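Putative isohexenylglutaconyl-CoA hydratase (Pseudomonas aeruginosa, PDB 4ZU2) probably hydrates isohexenylglutaconyl-CoA, a step in the breakdown of acyclic terpenes such as citronellate, as a member of the crotonase family. Local coordinates at residues C122-Q134 / E187-T200. Residues are numbered along the deposited sequence; the frame is centred on the assembly and turned at random.
Sequences CVSDVAIAAADAQ and EADADALEQRLEET
Ile-128 meets the helix 190-200 with CG1, CG2 and CD1. Its CG1 lies 3.8 Å from CG of Arg-196, the two side chains crossing at a slant. A chi1 of -59° sets CG1 beside the backbone N and turns CG2 anti to it, where CG2 lies 3.9 Å from CD1 of Leu-193, the two side chains sliding past each other in opposite directions. The CD1 methyl of Ile-128 comes close to the helix backbone, 3.9 Å from CA of Leu-197. Further along, Val-126 and Thr-200 point at each other tip to tip, CG1 to CG2. At the other end, Leu-193 CD1 sits 3.3 Å from the carbonyl oxygen of Ala-129. Ala-129 O also accepts from Glu-187 N at 3.0 Å, met almost along its C=O, and the carbonyl of Glu-187 in turn takes Ala-131 N.

This is how strand 185-187, outermost of the crotonase sheet within this chain, pairs in parallel with 126-130; after it the helix runs back along the strand, its segment antiparallel to 126-130 at 171°. Asp-189 starts that helix as N-cap, its OD1 accepting from Ala-192 N. Arg-196, bent at chi2 and chi3, brings NE to 3.5 Å from OE2 of Glu-187, a salt bridge tying helix to strand 185-187. The carbonyl O of Arg-196 accepts from both N and OG1 of Thr-200, which reach it from opposite faces of its plane. In the next strand, 104-109, Leu-108 touches both Ile-128 and Leu-193, and Phe-185 packs against Ile-128 and Arg-196.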
loop_
_atom_site.group_PDB
_atom_site.type_symbol
_atom_site.label_atom_id
_atom_site.label_comp_id
_atom_site.label_asym_id
_atom_site.label_seq_id
_atom_site.Cartn_x
_atom_site.Cartn_y
_atom_site.Cartn_z
ATOM N N CYS A 122 9.909 9.347 -6.462
ATOM C CA CYS A 122 8.666 8.853 -5.906
ATOM C C CYS A 122 7.485 9.144 -6.793
ATOM O O CYS A 122 6.413 8.630 -6.544
ATOM C CB CYS A 122 8.419 9.490 -4.540
ATOM S SG CYS A 122 9.330 8.838 -3.159
ATOM N N VAL A 123 7.666 9.987 -7.806
ATOM C CA VAL A 123 6.560 10.343 -8.695
ATOM C C VAL A 123 6.750 9.859 -10.136
ATOM O O VAL A 123 6.037 10.288 -11.059
ATOM C CB VAL A 123 6.250 11.864 -8.664
ATOM C CG1 VAL A 123 6.064 12.323 -7.220
ATOM C CG2 VAL A 123 7.315 12.661 -9.348
ATOM N N SER A 124 7.708 8.969 -10.327
ATOM C CA SER A 124 7.896 8.352 -11.635
ATOM C C SER A 124 6.895 7.174 -11.839
ATOM O O SER A 124 6.499 6.499 -10.872
ATOM C CB SER A 124 9.347 7.866 -11.777
ATOM O OG SER A 124 9.654 6.899 -10.790
ATOM N N ASP A 125 6.500 6.932 -13.085
ATOM C CA ASP A 125 5.785 5.689 -13.444
ATOM C C ASP A 125 6.726 4.463 -13.434
ATOM O O ASP A 125 6.328 3.378 -13.070
ATOM C CB ASP A 125 5.123 5.796 -14.811
ATOM C CG ASP A 125 4.154 6.945 -14.904
ATOM O OD1 ASP A 125 3.276 7.036 -14.021
ATOM O OD2 ASP A 125 4.273 7.745 -15.850
ATOM N N VAL A 126 7.976 4.674 -13.804
ATOM C CA VAL A 126 8.996 3.641 -13.769
ATOM C C VAL A 126 10.350 4.224 -13.284
ATOM O O VAL A 126 10.891 5.188 -13.843
ATOM C CB VAL A 126 9.134 2.954 -15.172
ATOM C CG1 VAL A 126 10.051 1.705 -15.112
ATOM C CG2 VAL A 126 7.778 2.557 -15.693
ATOM N N ALA A 127 10.849 3.665 -12.197
ATOM C CA ALA A 127 12.183 3.981 -11.663
ATOM C C ALA A 127 13.121 2.766 -11.809
ATOM O O ALA A 127 12.783 1.625 -11.407
ATOM C CB ALA A 127 12.086 4.348 -10.246
ATOM N N ILE A 128 14.273 3.021 -12.414
ATOM C CA ILE A 128 15.334 2.035 -12.588
ATOM C C ILE A 128 16.570 2.567 -11.836
ATOM O O ILE A 128 17.094 3.609 -12.190
ATOM C CB ILE A 128 15.667 1.871 -14.091
ATOM C CG1 ILE A 128 14.429 1.428 -14.902
ATOM C CG2 ILE A 128 16.800 0.872 -14.289
ATOM C CD1 ILE A 128 14.381 1.939 -16.320
ATOM N N ALA A 129 17.036 1.864 -10.807
ATOM C CA ALA A 129 18.160 2.361 -10.000
ATOM C C ALA A 129 19.410 1.522 -10.190
ATOM O O ALA A 129 19.338 0.316 -10.486
ATOM C CB ALA A 129 17.797 2.380 -8.546
ATOM N N ALA A 130 20.553 2.184 -10.026
ATOM C CA ALA A 130 21.848 1.519 -9.893
ATOM C C ALA A 130 21.928 0.908 -8.492
ATOM O O ALA A 130 21.564 1.559 -7.523
ATOM C CB ALA A 130 22.925 2.537 -10.066
ATOM N N ALA A 131 22.394 -0.333 -8.368
ATOM C CA ALA A 131 22.490 -0.987 -7.062
ATOM C C ALA A 131 23.263 -0.189 -6.040
ATOM O O ALA A 131 23.025 -0.338 -4.846
ATOM C CB ALA A 131 23.155 -2.375 -7.200
ATOM N N ASP A 132 24.227 0.607 -6.492
ATOM C CA ASP A 132 25.051 1.381 -5.568
ATOM C C ASP A 132 24.503 2.820 -5.364
ATOM O O ASP A 132 25.197 3.697 -4.841
ATOM C CB ASP A 132 26.518 1.393 -6.050
ATOM C CG ASP A 132 26.671 1.939 -7.471
ATOM O OD1 ASP A 132 25.657 2.424 -8.015
ATOM O OD2 ASP A 132 27.794 1.890 -8.047
ATOM N N ALA A 133 23.271 3.067 -5.799
ATOM C CA ALA A 133 22.627 4.352 -5.558
ATOM C C ALA A 133 22.418 4.470 -4.064
ATOM O O ALA A 133 22.251 3.454 -3.408
ATOM C CB ALA A 133 21.318 4.452 -6.328
ATOM N N GLN A 134 22.506 5.686 -3.506
ATOM C CA GLN A 134 22.182 5.887 -2.095
ATOM C C GLN A 134 21.005 6.869 -1.907
ATOM O O GLN A 134 21.059 8.070 -2.248
ATOM C CB GLN A 134 23.405 6.256 -1.237
ATOM C CG GLN A 134 24.350 5.062 -0.720
ATOM C CD GLN A 134 23.650 3.787 -0.148
ATOM O OE1 GLN A 134 22.884 3.142 -0.844
ATOM N NE2 GLN A 134 23.977 3.400 1.097
ATOM N N GLU A 187 19.516 -2.550 -11.368
ATOM C CA GLU A 187 20.571 -3.138 -12.213
ATOM C C GLU A 187 21.971 -2.879 -11.642
ATOM O O GLU A 187 22.219 -1.851 -11.035
ATOM C CB GLU A 187 20.509 -2.593 -13.636
ATOM C CG GLU A 187 19.120 -2.559 -14.207
ATOM C CD GLU A 187 18.478 -3.939 -14.250
ATOM O OE1 GLU A 187 19.029 -4.837 -14.927
ATOM O OE2 GLU A 187 17.436 -4.135 -13.588
ATOM N N ALA A 188 22.883 -3.821 -11.852
ATOM C CA ALA A 188 24.208 -3.772 -11.235
ATOM C C ALA A 188 25.244 -2.975 -12.031
ATOM O O ALA A 188 26.304 -2.635 -11.500
ATOM C CB ALA A 188 24.720 -5.196 -10.993
ATOM N N ASP A 189 24.954 -2.678 -13.295
ATOM C CA ASP A 189 25.883 -1.893 -14.123
ATOM C C ASP A 189 25.177 -1.075 -15.189
ATOM O O ASP A 189 23.998 -1.255 -15.437
ATOM C CB ASP A 189 26.937 -2.785 -14.787
ATOM C CG ASP A 189 26.338 -3.991 -15.488
ATOM O OD1 ASP A 189 25.715 -3.842 -16.569
ATOM O OD2 ASP A 189 26.514 -5.105 -14.953
ATOM N N ALA A 190 25.931 -0.187 -15.827
ATOM C CA ALA A 190 25.360 0.824 -16.716
ATOM C C ALA A 190 24.808 0.246 -18.017
ATOM O O ALA A 190 23.874 0.789 -18.591
ATOM C CB ALA A 190 26.390 1.904 -17.021
ATOM N N ASP A 191 25.393 -0.837 -18.502
ATOM C CA ASP A 191 24.879 -1.443 -19.720
ATOM C C ASP A 191 23.539 -2.090 -19.391
ATOM O O ASP A 191 22.629 -2.109 -20.215
ATOM C CB ASP A 191 25.843 -2.492 -20.270
ATOM C CG ASP A 191 27.209 -1.927 -20.580
ATOM O OD1 ASP A 191 27.311 -0.708 -20.877
ATOM O OD2 ASP A 191 28.177 -2.724 -20.530
ATOM N N ALA A 192 23.447 -2.624 -18.175
ATOM C CA ALA A 192 22.245 -3.268 -17.678
ATOM C C ALA A 192 21.198 -2.190 -17.392
ATOM O O ALA A 192 20.020 -2.372 -17.629
ATOM C CB ALA A 192 22.566 -4.033 -16.404
ATOM N N LEU A 193 21.653 -1.063 -16.858
ATOM C CA LEU A 193 20.753 0.008 -16.491
ATOM C C LEU A 193 20.125 0.512 -17.757
ATOM O O LEU A 193 18.932 0.800 -17.788
ATOM C CB LEU A 193 21.515 1.132 -15.789
ATOM C CG LEU A 193 20.817 1.812 -14.598
ATOM C CD1 LEU A 193 20.611 0.879 -13.423
ATOM C CD2 LEU A 193 21.590 3.052 -14.163
ATOM N N GLU A 194 20.944 0.588 -18.805
ATOM C CA GLU A 194 20.533 1.155 -20.087
ATOM C C GLU A 194 19.668 0.205 -20.892
ATOM O O GLU A 194 18.918 0.640 -21.761
ATOM C CB GLU A 194 21.749 1.486 -20.950
ATOM C CG GLU A 194 22.473 2.751 -20.589
ATOM C CD GLU A 194 21.634 3.978 -20.764
ATOM O OE1 GLU A 194 21.096 4.187 -21.869
ATOM O OE2 GLU A 194 21.511 4.736 -19.785
ATOM N N GLN A 195 19.849 -1.093 -20.675
ATOM C CA GLN A 195 19.126 -2.073 -21.458
ATOM C C GLN A 195 17.746 -2.073 -20.904
ATOM O O GLN A 195 16.797 -2.000 -21.653
ATOM C CB GLN A 195 19.754 -3.486 -21.448
ATOM C CG GLN A 195 19.778 -4.274 -20.130
ATOM C CD GLN A 195 18.524 -5.157 -19.831
ATOM O OE1 GLN A 195 17.811 -5.587 -20.739
ATOM N NE2 GLN A 195 18.286 -5.443 -18.542
ATOM N N ARG A 196 17.647 -2.084 -19.582
ATOM C CA ARG A 196 16.355 -1.982 -18.918
ATOM C C ARG A 196 15.593 -0.761 -19.384
ATOM O O ARG A 196 14.386 -0.821 -19.563
ATOM C CB ARG A 196 16.497 -1.931 -17.409
ATOM C CG ARG A 196 15.155 -1.858 -16.709
ATOM C CD ARG A 196 14.404 -3.167 -16.878
ATOM N NE ARG A 196 15.111 -4.249 -16.209
ATOM C CZ ARG A 196 14.759 -5.536 -16.260
ATOM N NH1 ARG A 196 13.689 -5.933 -16.961
ATOM N NH2 ARG A 196 15.470 -6.435 -15.585
ATOM N N LEU A 197 16.291 0.343 -19.566
ATOM C CA LEU A 197 15.623 1.574 -19.960
ATOM C C LEU A 197 15.021 1.415 -21.335
ATOM O O LEU A 197 13.849 1.722 -21.547
ATOM C CB LEU A 197 16.569 2.763 -19.970
ATOM C CG LEU A 197 15.992 4.078 -20.525
ATOM C CD1 LEU A 197 14.788 4.518 -19.719
ATOM C CD2 LEU A 197 17.044 5.200 -20.520
ATOM N N GLU A 198 15.843 0.983 -22.286
ATOM C CA GLU A 198 15.365 0.794 -23.638
ATOM C C GLU A 198 14.311 -0.348 -23.703
ATOM O O GLU A 198 13.453 -0.349 -24.580
ATOM C CB GLU A 198 16.540 0.552 -24.596
ATOM C CG GLU A 198 16.093 0.220 -26.017
ATOM C CD GLU A 198 15.064 1.216 -26.578
ATOM O OE1 GLU A 198 15.373 2.439 -26.597
ATOM O OE2 GLU A 198 13.948 0.768 -26.999
ATOM N N GLU A 199 14.382 -1.328 -22.808
ATOM C CA GLU A 199 13.351 -2.359 -22.787
ATOM C C GLU A 199 12.005 -1.700 -22.440
ATOM O O GLU A 199 11.034 -1.803 -23.199
ATOM C CB GLU A 199 13.690 -3.443 -21.794
ATOM C CG GLU A 199 12.656 -4.533 -21.739
ATOM C CD GLU A 199 12.320 -5.115 -23.111
ATOM O OE1 GLU A 199 13.237 -5.180 -23.978
ATOM O OE2 GLU A 199 11.141 -5.514 -23.314
ATOM N N THR A 200 11.999 -0.973 -21.319
ATOM C CA THR A 200 10.840 -0.221 -20.831
ATOM C C THR A 200 10.279 0.644 -21.946
ATOM O O THR A 200 9.088 0.661 -22.194
ATOM C CB THR A 200 11.240 0.691 -19.681
ATOM O OG1 THR A 200 11.683 -0.101 -18.566
ATOM C CG2 THR A 200 10.080 1.608 -19.245
#